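Local coordinates for BF1531-like N-terminal domain-containing protein (Bacteroides fragilis, PDB 3SLR) that is of unknown function but binds magnesium in its phosphatase-like domain and may act as a hydrolase on ester bonds, at residues A26-T31 with D78-F83; Q34-A39 with D201-I206; V123-Y128 with P166-C171. All blocks are in the same frame, centred on the assembly; numbering follows the deposited sequence. Where two conformers were deposited one is given.

Contact 1. Residues A26-T31 with D78-F83; sequences ALLGDT and DYTIIF
A26-G29 and Y79-F83 run side by side as parallel strands; the axes of these short strands approach to 4.7 Å, with only 14° between their directions. The bonding zigzags as parallel pairing requires. A26 donates to the O of Y79 and accepts from the N of I81, with A26 O to I81 N at 2.7 Å. L28 then repeats the scheme, giving its N to I81 O and taking the N of F83. Beyond the strand, D30 N still reaches F83 O, a longer bond of 3.1 Å bent to 151° at the hydrogen.

On the face with L27 and I81, CD1 of L27 lies against CG2 of I81 at 3.6 Å. On the other face L28 CD1 touches the tip CD1 of I82 at 3.9 Å and also leans on CG2 of T80. At the C-terminal end one water gathers three groups: it donates to D30 OD1 (2.8 Å) and to F83 O (3.0 Å) and is hydrogen-bonded to T31 OG1. F83 extends with CG anti to its own N (chi1 -173°), which sets its ring beneath this water, held above the ring centre. D30 OD1 also bonds S85. The sequence G29-D30-T31 recalls the GDS motif that follows the first strand in SGNH hydrolases, although no catalytic role is established here.

Strand 50-55 flanks this pair beside 22-29, and strand 122-126 flanks it beside 79-83. Helix 61-66 packs on L28 and I82, while helix 203-217 meets I81 and Y79 from the opposite face.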
ATOM      1  N   ALA A  26     -19.171  -5.056   0.090  1.00 16.41           N
ATOM      2  CA  ALA A  26     -19.580  -5.723   1.331  1.00 16.92           C
ATOM      3  C   ALA A  26     -18.387  -5.796   2.294  1.00 18.93           C
ATOM      4  O   ALA A  26     -17.259  -6.068   1.886  1.00 16.83           O
ATOM      5  CB  ALA A  26     -20.097  -7.121   1.038  1.00 18.14           C
ATOM      6  N   LEU A  27     -18.645  -5.543   3.570  1.00 15.24           N
ATOM      7  CA  LEU A  27     -17.606  -5.649   4.589  1.00 16.79           C
ATOM      8  C   LEU A  27     -18.103  -6.552   5.709  1.00 17.51           C
ATOM      9  O   LEU A  27     -19.173  -6.321   6.281  1.00 16.60           O
ATOM     10  CB  LEU A  27     -17.276  -4.266   5.145  1.00 15.18           C
ATOM     11  CG  LEU A  27     -16.344  -4.211   6.353  1.00 17.11           C
ATOM     12  CD1 LEU A  27     -14.937  -4.721   5.994  1.00 15.58           C
ATOM     13  CD2 LEU A  27     -16.290  -2.786   6.890  1.00 18.73           C
ATOM     14  N   LEU A  28     -17.332  -7.594   6.008  1.00 14.86           N
ATOM     15  CA  LEU A  28     -17.693  -8.547   7.055  1.00 14.14           C
ATOM     16  C   LEU A  28     -16.474  -8.801   7.939  1.00 16.06           C
ATOM     17  O   LEU A  28     -15.405  -9.148   7.438  1.00 17.93           O
ATOM     18  CB  LEU A  28     -18.166  -9.868   6.438  1.00 17.22           C
ATOM     19  CG  LEU A  28     -19.244  -9.800   5.349  1.00 16.70           C
ATOM     20  CD1 LEU A  28     -18.599  -9.600   3.982  1.00 17.87           C
ATOM     21  CD2 LEU A  28     -20.070 -11.067   5.339  1.00 19.16           C
ATOM     22  N   GLY A  29     -16.634  -8.642   9.248  1.00 14.77           N
ATOM     23  CA  GLY A  29     -15.507  -8.799  10.154  1.00 14.58           C
ATOM     24  C   GLY A  29     -15.878  -9.470  11.456  1.00 15.41           C
ATOM     25  O   GLY A  29     -17.066  -9.598  11.769  1.00 17.09           O
ATOM     26  N   ASP A  30     -14.872  -9.911  12.211  1.00 13.54           N
ATOM     27  CA  ASP A  30     -15.122 -10.521  13.520  1.00 15.31           C
ATOM     28  C   ASP A  30     -14.803  -9.580  14.689  1.00 14.46           C
ATOM     29  O   ASP A  30     -14.800  -9.986  15.855  1.00 15.00           O
ATOM     30  CB  ASP A  30     -14.429 -11.889  13.673  1.00 15.20           C
ATOM     31  CG  ASP A  30     -12.902 -11.823  13.517  1.00 17.33           C
ATOM     32  OD1 ASP A  30     -12.287 -10.756  13.707  1.00 14.60           O
ATOM     33  OD2 ASP A  30     -12.307 -12.879  13.229  1.00 17.12           O
ATOM     34  N   THR A  31     -14.546  -8.318  14.366  1.00 15.52           N
ATOM     35  CA  THR A  31     -14.504  -7.258  15.378  1.00 15.18           C
ATOM     36  C   THR A  31     -15.490  -6.174  14.938  1.00 16.25           C
ATOM     37  O   THR A  31     -16.122  -6.311  13.898  1.00 17.40           O
ATOM     38  CB  THR A  31     -13.088  -6.682  15.582  1.00 17.95           C
ATOM     39  OG1 THR A  31     -12.573  -6.146  14.346  1.00 15.95           O
ATOM     40  CG2 THR A  31     -12.150  -7.771  16.107  1.00 14.97           C
ATOM     41  N   ASP A  78     -19.835  -5.952  -5.601  1.00 18.43           N
ATOM     42  CA  ASP A  78     -18.734  -5.902  -6.554  1.00 18.46           C
ATOM     43  C   ASP A  78     -17.422  -6.287  -5.864  1.00 19.68           C
ATOM     44  O   ASP A  78     -16.555  -6.917  -6.472  1.00 20.17           O
ATOM     45  CB  ASP A  78     -18.614  -4.502  -7.136  1.00 19.12           C
ATOM     46  CG  ASP A  78     -19.832  -4.099  -7.935  1.00 25.07           C
ATOM     47  OD1 ASP A  78     -20.224  -4.873  -8.830  1.00 23.50           O
ATOM     48  OD2 ASP A  78     -20.395  -3.018  -7.661  1.00 22.63           O
ATOM     49  N   TYR A  79     -17.291  -5.900  -4.597  1.00 17.31           N
ATOM     50  CA  TYR A  79     -16.135  -6.282  -3.779  1.00 16.08           C
ATOM     51  C   TYR A  79     -16.606  -6.799  -2.438  1.00 16.25           C
ATOM     52  O   TYR A  79     -17.583  -6.298  -1.891  1.00 17.20           O
ATOM     53  CB  TYR A  79     -15.200  -5.090  -3.567  1.00 15.58           C
ATOM     54  CG  TYR A  79     -14.533  -4.650  -4.840  1.00 18.39           C
ATOM     55  CD1 TYR A  79     -15.152  -3.754  -5.693  1.00 19.81           C
ATOM     56  CD2 TYR A  79     -13.292  -5.154  -5.202  1.00 20.73           C
ATOM     57  CE1 TYR A  79     -14.546  -3.359  -6.880  1.00 19.80           C
ATOM     58  CE2 TYR A  79     -12.683  -4.770  -6.382  1.00 22.45           C
ATOM     59  CZ  TYR A  79     -13.313  -3.873  -7.213  1.00 19.32           C
ATOM     60  OH  TYR A  79     -12.701  -3.488  -8.389  1.00 20.41           O
ATOM     61  N   THR A  80     -15.906  -7.804  -1.919  1.00 16.82           N
ATOM     62  CA  THR A  80     -16.197  -8.375  -0.607  1.00 14.56           C
ATOM     63  C   THR A  80     -14.933  -8.273   0.239  1.00 16.74           C
ATOM     64  O   THR A  80     -13.924  -8.893  -0.064  1.00 16.43           O
ATOM     65  CB  THR A  80     -16.631  -9.854  -0.714  1.00 17.33           C
ATOM     66  OG1 THR A  80     -17.892  -9.933  -1.397  1.00 19.72           O
ATOM     67  CG2 THR A  80     -16.786 -10.486   0.664  1.00 18.02           C
ATOM     68  N   ILE A  81     -14.989  -7.463   1.281  1.00 15.88           N
ATOM     69  CA  ILE A  81     -13.856  -7.275   2.165  1.00 14.69           C
ATOM     70  C   ILE A  81     -14.103  -8.087   3.426  1.00 12.58           C
ATOM     71  O   ILE A  81     -15.111  -7.898   4.116  1.00 14.85           O
ATOM     72  CB  ILE A  81     -13.685  -5.793   2.543  1.00 14.05           C
ATOM     73  CG1 ILE A  81     -13.526  -4.935   1.288  1.00 15.61           C
ATOM     74  CG2 ILE A  81     -12.500  -5.614   3.506  1.00 13.05           C
ATOM     75  CD1 ILE A  81     -13.615  -3.463   1.568  1.00 16.67           C
ATOM     76  N   ILE A  82     -13.191  -9.007   3.712  1.00 13.46           N
ATOM     77  CA  ILE A  82     -13.276  -9.822   4.925  1.00 12.66           C
ATOM     78  C   ILE A  82     -12.187  -9.385   5.895  1.00 13.85           C
ATOM     79  O   ILE A  82     -11.006  -9.313   5.530  1.00 13.43           O
ATOM     80  CB  ILE A  82     -13.056 -11.323   4.620  1.00 14.87           C
ATOM     81  CG1 ILE A  82     -13.982 -11.807   3.492  1.00 18.42           C
ATOM     82  CG2 ILE A  82     -13.201 -12.168   5.897  1.00 13.61           C
ATOM     83  CD1 ILE A  82     -15.452 -11.847   3.853  1.00 17.59           C
ATOM     84  N   PHE A  83     -12.581  -9.106   7.132  1.00 13.82           N
ATOM     85  CA  PHE A  83     -11.624  -8.758   8.172  1.00 15.48           C
ATOM     86  C   PHE A  83     -11.696  -9.776   9.310  1.00 13.79           C
ATOM     87  O   PHE A  83     -12.476  -9.615  10.250  1.00 14.81           O
ATOM     88  CB  PHE A  83     -11.919  -7.349   8.705  1.00 13.80           C
ATOM     89  CG  PHE A  83     -10.882  -6.833   9.667  1.00 14.53           C
ATOM     90  CD1 PHE A  83      -9.660  -7.482   9.817  1.00 14.99           C
ATOM     91  CD2 PHE A  83     -11.131  -5.683  10.410  1.00 14.30           C
ATOM     92  CE1 PHE A  83      -8.701  -6.994  10.699  1.00 15.58           C
ATOM     93  CE2 PHE A  83     -10.188  -5.180  11.280  1.00 17.69           C
ATOM     94  CZ  PHE A  83      -8.963  -5.836  11.434  1.00 15.39           C
TER
HETATM   95  O   HOH W   1     -11.905  -8.153  12.763  1.00 16.95           O

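Contact 2. Residues Q34-A39 with D201-I206; sequences QLLATA and DALPII
L203 is the projecting bump of this helix-helix contact, and its forked end enters the hollow between L35 and L36, with A39 one turn on. One branch, CD1, presses on L35 CB at 3.8 Å and brushes that leucine's CD1. The other, CD2, settles over the main chain of L36, 3.9 Å from its CA. CB of L203 already points at the other helix, and with CG anti to the carbonyl carbon (chi1 -80°) its methyls divide between L35 and L36. At A39 the backbones are close, its CA 6.4 Å from the CA of P204, consistent with its small side chain; its CB comes 4.4 Å from L203 O.

Helices 34-46 and 203-217 belong to the alpha/beta/alpha layering of the SGNH-like domain: the first follows the opening strand 22-29, the second comes after the last, 168-171, and they share a face of the sheet.

L36 supplies a second bump in return. Its CG is anti to the backbone N (chi1 -180°), which brings its end closer to the other helix, with CD1 against I206 CG2 at 4.1 Å. Helix 6-12 backs L35 through F6 and A39 through L9, whereas L173, I176 and M185 pack on I206.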
ATOM      1  N   GLN A  34     -17.914  -0.720  12.307  1.00 18.30           N
ATOM      2  CA  GLN A  34     -18.647   0.491  11.914  1.00 23.07           C
ATOM      3  C   GLN A  34     -17.750   1.659  11.501  1.00 20.36           C
ATOM      4  O   GLN A  34     -18.044   2.336  10.523  1.00 19.45           O
ATOM      5  CB  GLN A  34     -19.648   0.931  12.987  1.00 19.31           C
ATOM      6  CG  GLN A  34     -20.707  -0.108  13.315  1.00 27.12           C
ATOM      7  CD  GLN A  34     -20.273  -1.083  14.404  1.00 30.81           C
ATOM      8  OE1 GLN A  34     -19.113  -1.090  14.831  1.00 20.71           O
ATOM      9  NE2 GLN A  34     -21.217  -1.899  14.875  1.00 39.32           N
ATOM     10  N   LEU A  35     -16.660   1.894  12.231  1.00 16.79           N
ATOM     11  CA  LEU A  35     -15.761   2.978  11.863  1.00 20.10           C
ATOM     12  C   LEU A  35     -14.968   2.630  10.611  1.00 18.71           C
ATOM     13  O   LEU A  35     -14.714   3.486   9.763  1.00 17.63           O
ATOM     14  CB  LEU A  35     -14.819   3.324  13.014  1.00 23.62           C
ATOM     15  CG  LEU A  35     -15.501   3.844  14.275  1.00 22.27           C
ATOM     16  CD1 LEU A  35     -14.454   4.381  15.244  1.00 23.23           C
ATOM     17  CD2 LEU A  35     -16.512   4.914  13.930  1.00 24.55           C
ATOM     18  N   LEU A  36     -14.572   1.367  10.493  1.00 18.63           N
ATOM     19  CA  LEU A  36     -13.845   0.924   9.306  1.00 16.85           C
ATOM     20  C   LEU A  36     -14.722   1.075   8.061  1.00 17.34           C
ATOM     21  O   LEU A  36     -14.248   1.474   6.997  1.00 17.52           O
ATOM     22  CB  LEU A  36     -13.377  -0.526   9.463  1.00 17.06           C
ATOM     23  CG  LEU A  36     -12.590  -1.162   8.310  1.00 17.69           C
ATOM     24  CD1 LEU A  36     -11.333  -0.370   7.986  1.00 16.84           C
ATOM     25  CD2 LEU A  36     -12.254  -2.613   8.636  1.00 14.78           C
ATOM     26  N   ALA A  37     -16.009   0.777   8.204  1.00 15.03           N
ATOM     27  CA  ALA A  37     -16.960   0.979   7.102  1.00 16.73           C
ATOM     28  C   ALA A  37     -17.003   2.436   6.654  1.00 18.18           C
ATOM     29  O   ALA A  37     -16.916   2.738   5.455  1.00 16.68           O
ATOM     30  CB  ALA A  37     -18.349   0.503   7.498  1.00 19.34           C
ATOM     31  N   THR A  38     -17.139   3.341   7.619  1.00 17.33           N
ATOM     32  CA  THR A  38     -17.147   4.766   7.325  1.00 17.52           C
ATOM     33  C   THR A  38     -15.856   5.186   6.630  1.00 18.29           C
ATOM     34  O   THR A  38     -15.877   5.881   5.613  1.00 16.49           O
ATOM     35  CB  THR A  38     -17.338   5.588   8.602  1.00 18.63           C
ATOM     36  OG1 THR A  38     -18.635   5.322   9.144  1.00 22.50           O
ATOM     37  CG2 THR A  38     -17.231   7.071   8.300  1.00 20.43           C
ATOM     38  N   ALA A  39     -14.727   4.743   7.175  1.00 16.94           N
ATOM     39  CA  ALA A  39     -13.426   5.076   6.607  1.00 14.14           C
ATOM     40  C   ALA A  39     -13.275   4.583   5.176  1.00 16.37           C
ATOM     41  O   ALA A  39     -12.828   5.319   4.306  1.00 15.08           O
ATOM     42  CB  ALA A  39     -12.307   4.523   7.482  1.00 14.76           C
ATOM     43  N   ASP A 201      -5.875   6.283  14.612  1.00 20.28           N
ATOM     44  CA  ASP A 201      -4.871   6.715  13.652  1.00 20.84           C
ATOM     45  C   ASP A 201      -4.519   5.620  12.654  1.00 19.29           C
ATOM     46  O   ASP A 201      -3.983   5.898  11.583  1.00 19.93           O
ATOM     47  CB  ASP A 201      -3.639   7.243  14.374  1.00 26.65           C
ATOM     48  CG  ASP A 201      -3.920   8.535  15.111  1.00 32.19           C
ATOM     49  OD1 ASP A 201      -4.531   9.444  14.504  1.00 34.64           O
ATOM     50  OD2 ASP A 201      -3.551   8.637  16.297  1.00 36.85           O
ATOM     51  N   ALA A 202      -4.847   4.381  12.996  1.00 18.36           N
ATOM     52  CA  ALA A 202      -4.636   3.265  12.084  1.00 19.03           C
ATOM     53  C   ALA A 202      -5.739   3.177  11.042  1.00 18.37           C
ATOM     54  O   ALA A 202      -5.509   2.702   9.929  1.00 18.81           O
ATOM     55  CB  ALA A 202      -4.545   1.962  12.851  1.00 18.85           C
ATOM     56  N   LEU A 203      -6.940   3.616  11.406  1.00 19.55           N
ATOM     57  CA  LEU A 203      -8.100   3.476  10.524  1.00 16.16           C
ATOM     58  C   LEU A 203      -7.894   4.035   9.108  1.00 17.80           C
ATOM     59  O   LEU A 203      -8.157   3.336   8.134  1.00 18.42           O
ATOM     60  CB  LEU A 203      -9.371   4.054  11.165  1.00 18.32           C
ATOM     61  CG  LEU A 203     -10.103   3.183  12.188  1.00 25.09           C
ATOM     62  CD1 LEU A 203     -11.044   4.041  13.023  1.00 26.87           C
ATOM     63  CD2 LEU A 203     -10.866   2.052  11.496  1.00 21.35           C
ATOM     64  N   PRO A 204      -7.403   5.282   8.983  1.00 17.17           N
ATOM     65  CA  PRO A 204      -7.201   5.840   7.637  1.00 14.61           C
ATOM     66  C   PRO A 204      -6.085   5.147   6.863  1.00 15.51           C
ATOM     67  O   PRO A 204      -6.086   5.189   5.636  1.00 17.17           O
ATOM     68  CB  PRO A 204      -6.788   7.290   7.901  1.00 19.77           C
ATOM     69  CG  PRO A 204      -7.037   7.547   9.326  1.00 21.57           C
ATOM     70  CD  PRO A 204      -7.092   6.250  10.047  1.00 19.66           C
ATOM     71  N   ILE A 205      -5.120   4.551   7.563  1.00 16.91           N
ATOM     72  CA  ILE A 205      -4.091   3.783   6.883  1.00 14.56           C
ATOM     73  C   ILE A 205      -4.706   2.562   6.215  1.00 14.73           C
ATOM     74  O   ILE A 205      -4.442   2.284   5.053  1.00 17.25           O
ATOM     75  CB  ILE A 205      -2.973   3.327   7.846  1.00 16.34           C
ATOM     76  CG1 ILE A 205      -2.202   4.549   8.361  1.00 17.92           C
ATOM     77  CG2 ILE A 205      -2.060   2.340   7.143  1.00 19.28           C
ATOM     78  CD1 ILE A 205      -1.252   4.251   9.532  1.00 20.02           C
ATOM     79  N   ILE A 206      -5.544   1.842   6.946  1.00 14.18           N
ATOM     80  CA  ILE A 206      -6.174   0.655   6.393  1.00 12.96           C
ATOM     81  C   ILE A 206      -7.192   0.991   5.282  1.00 14.15           C
ATOM     82  O   ILE A 206      -7.253   0.296   4.269  1.00 15.15           O
ATOM     83  CB  ILE A 206      -6.819  -0.222   7.496  1.00 13.63           C
ATOM     84  CG1 ILE A 206      -5.754  -0.689   8.495  1.00 15.35           C
ATOM     85  CG2 ILE A 206      -7.553  -1.404   6.877  1.00 16.72           C
ATOM     86  CD1 ILE A 206      -4.435  -1.058   7.852  1.00 18.31           C
TER

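Contact 3. Residues V123-Y128 with P166-C171; sequences VIYYNY and PNFFIC
F168 tucks the far end of its ring under Y125, with CE1 and CZ both near Y125 CB (CE1 to CB 3.5 Å). The two rings sit obliquely, centroids 5.7 Å apart and planes at 41°, while V123 CG1 meets the same phenylalanine at CD1, 3.7 Å away. On the other face C171 stands beside Y126. Its SG, anti to the backbone N (chi1 -179°), lies 4.8 Å from the Y126 ring centroid and 74° off the normal, a sulfur-aromatic contact at the edge; C171 CB approaches Y126 CD2 at 3.6 Å.

Parallel pairing places these groups, in a beta-alpha-beta crossover through helix 147-164 at the edge of the SGNH-like sheet. V123 N bonds N167 O at 2.9 Å, F169 N donates to V123 O, and Y125 N donates to F169 O. C171 N bonds Y125 O from well above its carbonyl plane. N127 N reaches C171 O at a longer 3.3 Å.

Further out, V112 of helix 104-118 backs Y125 and F168, and A174 N anchors N127 OD1. Apolar carbon and sulfur line both faces, while the hydroxyls of Y125 and Y128 (2.6 Å apart, OH to OH) share a network with H84 and R108 and that of Y126 is bonded separately to T210.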
ATOM      1  N   VAL A 123     -12.692 -10.568  -3.930  1.00 16.92           N
ATOM      2  CA  VAL A 123     -12.539 -10.621  -2.487  1.00 16.14           C
ATOM      3  C   VAL A 123     -11.267  -9.899  -2.094  1.00 16.03           C
ATOM      4  O   VAL A 123     -10.239 -10.080  -2.725  1.00 15.32           O
ATOM      5  CB  VAL A 123     -12.471 -12.081  -1.989  1.00 20.29           C
ATOM      6  CG1 VAL A 123     -12.066 -12.145  -0.510  1.00 15.89           C
ATOM      7  CG2 VAL A 123     -13.808 -12.759  -2.221  1.00 20.90           C
ATOM      8  N   ILE A 124     -11.362  -9.035  -1.089  1.00 15.49           N
ATOM      9  CA  ILE A 124     -10.180  -8.433  -0.487  1.00 13.56           C
ATOM     10  C   ILE A 124     -10.092  -8.927   0.958  1.00 12.94           C
ATOM     11  O   ILE A 124     -11.031  -8.767   1.744  1.00 13.66           O
ATOM     12  CB  ILE A 124     -10.240  -6.901  -0.532  1.00 14.85           C
ATOM     13  CG1 ILE A 124     -10.323  -6.420  -1.984  1.00 16.69           C
ATOM     14  CG2 ILE A 124      -9.005  -6.319   0.142  1.00 13.74           C
ATOM     15  CD1 ILE A 124     -10.647  -4.953  -2.113  1.00 18.00           C
ATOM     16  N   TYR A 125      -8.961  -9.531   1.300  1.00 13.64           N
ATOM     17  CA  TYR A 125      -8.844 -10.270   2.548  1.00 13.42           C
ATOM     18  C   TYR A 125      -7.626  -9.773   3.313  1.00 14.04           C
ATOM     19  O   TYR A 125      -6.502  -9.853   2.807  1.00 14.16           O
ATOM     20  CB  TYR A 125      -8.714 -11.772   2.245  1.00 13.06           C
ATOM     21  CG  TYR A 125      -8.843 -12.670   3.466  1.00 14.37           C
ATOM     22  CD1 TYR A 125      -7.754 -12.933   4.271  1.00 14.94           C
ATOM     23  CD2 TYR A 125     -10.059 -13.258   3.799  1.00 14.14           C
ATOM     24  CE1 TYR A 125      -7.865 -13.748   5.393  1.00 17.19           C
ATOM     25  CE2 TYR A 125     -10.186 -14.077   4.915  1.00 15.91           C
ATOM     26  CZ  TYR A 125      -9.084 -14.311   5.709  1.00 15.64           C
ATOM     27  OH  TYR A 125      -9.197 -15.118   6.807  1.00 15.72           O
ATOM     28  N   TYR A 126      -7.843  -9.222   4.512  1.00 13.80           N
ATOM     29  CA  TYR A 126      -6.723  -8.775   5.346  1.00 14.78           C
ATOM     30  C   TYR A 126      -5.974  -9.974   5.900  1.00 13.10           C
ATOM     31  O   TYR A 126      -6.582 -10.844   6.509  1.00 13.69           O
ATOM     32  CB  TYR A 126      -7.205  -7.901   6.519  1.00 12.79           C
ATOM     33  CG  TYR A 126      -7.936  -6.652   6.085  1.00 14.32           C
ATOM     34  CD1 TYR A 126      -9.303  -6.522   6.282  1.00 14.01           C
ATOM     35  CD2 TYR A 126      -7.258  -5.604   5.454  1.00 16.71           C
ATOM     36  CE1 TYR A 126      -9.979  -5.379   5.878  1.00 15.82           C
ATOM     37  CE2 TYR A 126      -7.935  -4.461   5.040  1.00 14.92           C
ATOM     38  CZ  TYR A 126      -9.292  -4.354   5.258  1.00 15.46           C
ATOM     39  OH  TYR A 126      -9.975  -3.218   4.843  1.00 16.19           O
ATOM     40  N   ASN A 127      -4.662 -10.035   5.685  1.00 12.84           N
ATOM     41  CA  ASN A 127      -3.873 -11.082   6.315  1.00 13.01           C
ATOM     42  C   ASN A 127      -3.586 -10.726   7.769  1.00 13.49           C
ATOM     43  O   ASN A 127      -4.152  -9.760   8.301  1.00 13.21           O
ATOM     44  CB  ASN A 127      -2.596 -11.426   5.518  1.00 12.53           C
ATOM     45  CG  ASN A 127      -1.619 -10.269   5.421  1.00 16.81           C
ATOM     46  OD1 ASN A 127      -1.865  -9.171   5.949  1.00 13.76           O
ATOM     47  ND2 ASN A 127      -0.486 -10.508   4.740  1.00 15.63           N
ATOM     48  N   TYR A 128      -2.715 -11.497   8.410  1.00 13.79           N
ATOM     49  CA  TYR A 128      -2.660 -11.531   9.876  1.00 15.28           C
ATOM     50  C   TYR A 128      -1.343 -11.028  10.476  1.00 11.88           C
ATOM     51  O   TYR A 128      -0.324 -11.718  10.419  1.00 14.00           O
ATOM     52  CB  TYR A 128      -2.898 -12.970  10.362  1.00 15.07           C
ATOM     53  CG  TYR A 128      -4.245 -13.565   9.986  1.00 12.44           C
ATOM     54  CD1 TYR A 128      -4.420 -14.249   8.788  1.00 12.95           C
ATOM     55  CD2 TYR A 128      -5.329 -13.468  10.851  1.00 12.67           C
ATOM     56  CE1 TYR A 128      -5.668 -14.798   8.448  1.00 14.73           C
ATOM     57  CE2 TYR A 128      -6.552 -14.028  10.542  1.00 15.10           C
ATOM     58  CZ  TYR A 128      -6.719 -14.687   9.339  1.00 15.42           C
ATOM     59  OH  TYR A 128      -7.952 -15.223   9.042  1.00 15.40           O
ATOM     60  N   PRO A 166      -7.563 -15.722  -9.117  1.00 23.05           N
ATOM     61  CA  PRO A 166      -7.417 -14.358  -9.636  1.00 23.17           C
ATOM     62  C   PRO A 166      -8.367 -13.370  -8.978  1.00 21.79           C
ATOM     63  O   PRO A 166      -8.114 -12.162  -8.995  1.00 23.88           O
ATOM     64  CB  PRO A 166      -7.772 -14.512 -11.121  1.00 26.19           C
ATOM     65  CG  PRO A 166      -7.449 -15.941 -11.431  1.00 29.44           C
ATOM     66  CD  PRO A 166      -7.847 -16.692 -10.187  1.00 25.44           C
ATOM     67  N   ASN A 167      -9.433 -13.915  -8.395  0.54 20.80           N
ATOM     68  CA  ASN A 167     -10.497 -13.148  -7.776  0.54 20.52           C
ATOM     69  C   ASN A 167     -10.174 -12.736  -6.340  0.54 19.20           C
ATOM     70  O   ASN A 167     -10.825 -11.854  -5.776  0.54 18.54           O
ATOM     71  CB  ASN A 167     -11.802 -13.958  -7.829  0.54 21.18           C
ATOM     72  CG  ASN A 167     -11.596 -15.443  -7.501  0.54 23.30           C
ATOM     73  OD1 ASN A 167     -10.900 -16.177  -8.227  0.54 19.57           O
ATOM     74  ND2 ASN A 167     -12.223 -15.896  -6.415  0.54 22.87           N
ATOM     75  N   PHE A 168      -9.146 -13.361  -5.771  1.00 16.45           N
ATOM     76  CA  PHE A 168      -8.800 -13.207  -4.356  1.00 18.65           C
ATOM     77  C   PHE A 168      -7.585 -12.308  -4.172  1.00 15.03           C
ATOM     78  O   PHE A 168      -6.493 -12.638  -4.622  1.00 17.88           O
ATOM     79  CB  PHE A 168      -8.522 -14.577  -3.741  1.00 16.02           C
ATOM     80  CG  PHE A 168      -8.219 -14.548  -2.265  1.00 15.78           C
ATOM     81  CD1 PHE A 168      -9.236 -14.413  -1.339  1.00 16.01           C
ATOM     82  CD2 PHE A 168      -6.917 -14.684  -1.806  1.00 17.78           C
ATOM     83  CE1 PHE A 168      -8.961 -14.404   0.023  1.00 17.17           C
ATOM     84  CE2 PHE A 168      -6.635 -14.687  -0.447  1.00 18.04           C
ATOM     85  CZ  PHE A 168      -7.655 -14.548   0.467  1.00 15.69           C
ATOM     86  N   PHE A 169      -7.784 -11.171  -3.511  1.00 13.00           N
ATOM     87  CA  PHE A 169      -6.694 -10.249  -3.221  1.00 13.44           C
ATOM     88  C   PHE A 169      -6.451 -10.129  -1.726  1.00 13.64           C
ATOM     89  O   PHE A 169      -7.386  -9.966  -0.935  1.00 15.83           O
ATOM     90  CB  PHE A 169      -7.019  -8.864  -3.769  1.00 13.33           C
ATOM     91  CG  PHE A 169      -7.157  -8.828  -5.255  1.00 13.61           C
ATOM     92  CD1 PHE A 169      -8.331  -9.259  -5.863  1.00 18.36           C
ATOM     93  CD2 PHE A 169      -6.130  -8.349  -6.048  1.00 15.88           C
ATOM     94  CE1 PHE A 169      -8.457  -9.229  -7.243  1.00 19.47           C
ATOM     95  CE2 PHE A 169      -6.259  -8.313  -7.427  1.00 19.10           C
ATOM     96  CZ  PHE A 169      -7.422  -8.756  -8.018  1.00 17.71           C
ATOM     97  N   ILE A 170      -5.183 -10.193  -1.339  1.00 13.18           N
ATOM     98  CA  ILE A 170      -4.812  -9.907   0.030  1.00 13.28           C
ATOM     99  C   ILE A 170      -4.572  -8.406   0.178  1.00 13.30           C
ATOM    100  O   ILE A 170      -4.053  -7.754  -0.742  1.00 15.07           O
ATOM    101  CB  ILE A 170      -3.533 -10.686   0.398  1.00 13.10           C
ATOM    102  CG1 ILE A 170      -3.866 -12.183   0.486  1.00 15.21           C
ATOM    103  CG2 ILE A 170      -2.960 -10.171   1.706  1.00 14.23           C
ATOM    104  CD1 ILE A 170      -2.683 -13.128   0.343  1.00 16.09           C
ATOM    105  N   CYS A 171      -4.993  -7.850   1.307  1.00 11.93           N
ATOM    106  CA  CYS A 171      -4.492  -6.549   1.738  1.00 12.01           C
ATOM    107  C   CYS A 171      -3.483  -6.830   2.858  1.00 13.84           C
ATOM    108  O   CYS A 171      -3.823  -7.465   3.859  1.00 13.82           O
ATOM    109  CB  CYS A 171      -5.620  -5.668   2.230  1.00 11.84           C
ATOM    110  SG  CYS A 171      -5.094  -4.013   2.755  1.00 16.48           S
TER

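In the fold
All three contacts lie in the N-terminal FkbH-like domain, away from the magnesium site of D228, D230 and D336, which belongs to the second domain with its own four-stranded sheet. Contacts 1 and 3 share one parallel sheet, ordered 50-55, 22-29, 79-83, 122-126, 168-171, as in SGNH hydrolases; their centres are 10 Å apart, and contact 1 closes before contact 3 opens. Contact 2 is helical, 13 Å from contact 1 and 17 Å from contact 3. Its segments enclose contact 3 along the chain and alternate with those of contact 1. F83 CD2 touches L36 CD2 at 3.7 Å, and Y126 CE2 touches I206 CG2 at 3.6 Å, joining the helix layer to the sheet.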